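Local atomic coordinates of exonuclease VapC9 (Pyrobaculum aerophilum, PDB entry 1V8P), a protein that acts as a magnesium-dependent PIN-domain nuclease with slow exonuclease activity on single-stranded DNA, and is probably the toxin of a toxin-antitoxin pair. Residues 28-33 with 128-133. The protein carries 1 engineered substitution. Residues are numbered along the deposited sequence; the frame is centred on the assembly and turned at random.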
loop_
_atom_site.group_PDB
_atom_site.type_symbol
_atom_site.label_atom_id
_atom_site.label_comp_id
_atom_site.label_asym_id
_atom_site.label_seq_id
_atom_site.Cartn_x
_atom_site.Cartn_y
_atom_site.Cartn_z
ATOM N N VAL C 28 17.420 25.614 8.647
ATOM C CA VAL C 28 17.179 24.196 8.452
ATOM C C VAL C 28 18.363 23.490 7.804
ATOM O O VAL C 28 18.872 23.934 6.778
ATOM C CB VAL C 28 15.914 23.974 7.583
ATOM C CG1 VAL C 28 15.659 22.484 7.382
ATOM C CG2 VAL C 28 14.724 24.631 8.242
ATOM N N GLU C 29 18.796 22.386 8.409
ATOM C CA GLU C 29 19.914 21.590 7.894
ATOM C C GLU C 29 19.430 20.173 7.551
ATOM O O GLU C 29 19.994 19.498 6.686
ATOM C CB GLU C 29 21.034 21.503 8.944
ATOM C CG GLU C 29 21.826 22.784 9.194
ATOM C CD GLU C 29 22.660 22.730 10.483
ATOM O OE1 GLU C 29 23.377 21.728 10.709
ATOM O OE2 GLU C 29 22.604 23.698 11.280
ATOM N N TYR C 30 18.374 19.728 8.216
ATOM C CA TYR C 30 17.864 18.385 7.965
ATOM C C TYR C 30 16.395 18.264 7.537
ATOM O O TYR C 30 15.526 18.999 8.017
ATOM C CB TYR C 30 18.060 17.519 9.205
ATOM C CG TYR C 30 19.448 17.548 9.774
ATOM C CD1 TYR C 30 19.805 18.473 10.761
ATOM C CD2 TYR C 30 20.413 16.648 9.330
ATOM C CE1 TYR C 30 21.093 18.492 11.294
ATOM C CE2 TYR C 30 21.702 16.656 9.852
ATOM C CZ TYR C 30 22.038 17.574 10.836
ATOM O OH TYR C 30 23.309 17.539 11.371
ATOM N N LEU C 31 16.142 17.328 6.622
ATOM C CA LEU C 31 14.799 17.005 6.152
ATOM C C LEU C 31 14.527 15.638 6.784
ATOM O O LEU C 31 15.255 14.676 6.512
ATOM C CB LEU C 31 14.747 16.872 4.625
ATOM C CG LEU C 31 13.395 16.384 4.082
ATOM C CD1 LEU C 31 12.304 17.368 4.480
ATOM C CD2 LEU C 31 13.438 16.245 2.570
ATOM N N VAL C 32 13.502 15.560 7.628
ATOM C CA VAL C 32 13.152 14.319 8.319
ATOM C C VAL C 32 11.947 13.638 7.688
ATOM O O VAL C 32 10.954 14.296 7.397
ATOM C CB VAL C 32 12.835 14.600 9.805
ATOM C CG1 VAL C 32 12.418 13.337 10.498
ATOM C CG2 VAL C 32 14.042 15.200 10.488
ATOM N N ASP C 33 12.020 12.325 7.475
ATOM C CA ASP C 33 10.881 11.625 6.876
ATOM C C ASP C 33 10.071 10.835 7.923
ATOM O O ASP C 33 10.460 10.746 9.092
ATOM C CB ASP C 33 11.338 10.733 5.697
ATOM C CG ASP C 33 11.807 9.354 6.126
ATOM O OD1 ASP C 33 12.046 9.116 7.331
ATOM O OD2 ASP C 33 11.950 8.502 5.226
ATOM N N GLY C 128 20.027 21.024 -0.707
ATOM C CA GLY C 128 21.278 20.877 0.007
ATOM C C GLY C 128 20.969 20.664 1.478
ATOM O O GLY C 128 21.521 21.322 2.349
ATOM N N LEU C 129 20.051 19.748 1.752
ATOM C CA LEU C 129 19.680 19.431 3.121
ATOM C C LEU C 129 20.082 17.986 3.338
ATOM O O LEU C 129 20.244 17.245 2.378
ATOM C CB LEU C 129 18.168 19.583 3.300
ATOM C CG LEU C 129 17.583 20.994 3.157
ATOM C CD1 LEU C 129 16.091 20.889 2.862
ATOM C CD2 LEU C 129 17.841 21.807 4.435
ATOM N N VAL C 130 20.255 17.582 4.589
ATOM C CA VAL C 130 20.619 16.195 4.869
ATOM C C VAL C 130 19.345 15.430 5.152
ATOM O O VAL C 130 18.624 15.761 6.085
ATOM C CB VAL C 130 21.529 16.062 6.103
ATOM C CG1 VAL C 130 21.681 14.597 6.468
ATOM C CG2 VAL C 130 22.900 16.689 5.827
ATOM N N LEU C 131 19.068 14.404 4.355
ATOM C CA LEU C 131 17.865 13.619 4.564
ATOM C C LEU C 131 18.064 12.663 5.743
ATOM O O LEU C 131 19.024 11.893 5.775
ATOM C CB LEU C 131 17.532 12.794 3.311
ATOM C CG LEU C 131 16.094 12.287 3.077
ATOM C CD1 LEU C 131 16.125 11.022 2.233
ATOM C CD2 LEU C 131 15.396 11.997 4.373
ATOM N N VAL C 132 17.170 12.720 6.719
ATOM C CA VAL C 132 17.238 11.781 7.830
ATOM C C VAL C 132 16.079 10.790 7.574
ATOM O O VAL C 132 14.912 11.174 7.462
ATOM C CB VAL C 132 17.075 12.482 9.196
ATOM C CG1 VAL C 132 17.378 11.488 10.324
ATOM C CG2 VAL C 132 18.035 13.683 9.282
ATOM N N THR C 133 16.421 9.517 7.439
ATOM C CA THR C 133 15.446 8.478 7.157
ATOM C C THR C 133 15.886 7.193 7.835
ATOM O O THR C 133 17.054 7.010 8.153
ATOM C CB THR C 133 15.328 8.230 5.618
ATOM O OG1 THR C 133 14.533 7.066 5.361
ATOM C CG2 THR C 133 16.702 8.035 5.003
#
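The Tyr30 ring lies alongside Val130, and its CD2 corner does the touching, 3.5 Å from Val130 CB; Val132 CG2 approaches the same carbon obliquely, at 3.8 Å. With CG anti to its own carbonyl carbon (chi1 -50°), the ring runs beside Val130 in the same direction. The other flat group is the Asp33 carboxylate, whose OD2 accepts a hydrogen bond from Thr133 OG1 at 3.0 Å, the hydroxyl standing above the carboxylate plane. Its second oxygen, OD1, turns to the start of the following helix, where it caps Ala36 N and also bonds Ser35 OG, so both oxygens are engaged and the carboxylate's rotation is restrained. Asp33 is a predicted magnesium ligand with Asp117 and Asp135; Thr133 OG1, also bonded to Asp135 N, therefore ties two of these acidic positions together.

Between the two ends runs regular parallel pairing. Val130 N bonds Glu29 O (2.9 Å), Leu31 N bonds Val130 O, Val132 N bonds Leu31 O (2.7 Å), and Asp33 N closes the series on Val132 O. At the entry to the strands, Leu129 CD2 packs on Val28 CG1 at 3.7 Å.

Strand 130-132 forms one edge of the chain's parallel sheet, and strand 30-32, bonded on its far side to Ala55, lies inside it. Leu31 and Leu131 face helix 115-127, whereas Val32 and Val132 on the opposite face pack against helix 34-40, giving the helix-sheet-helix layering of the PIN fold.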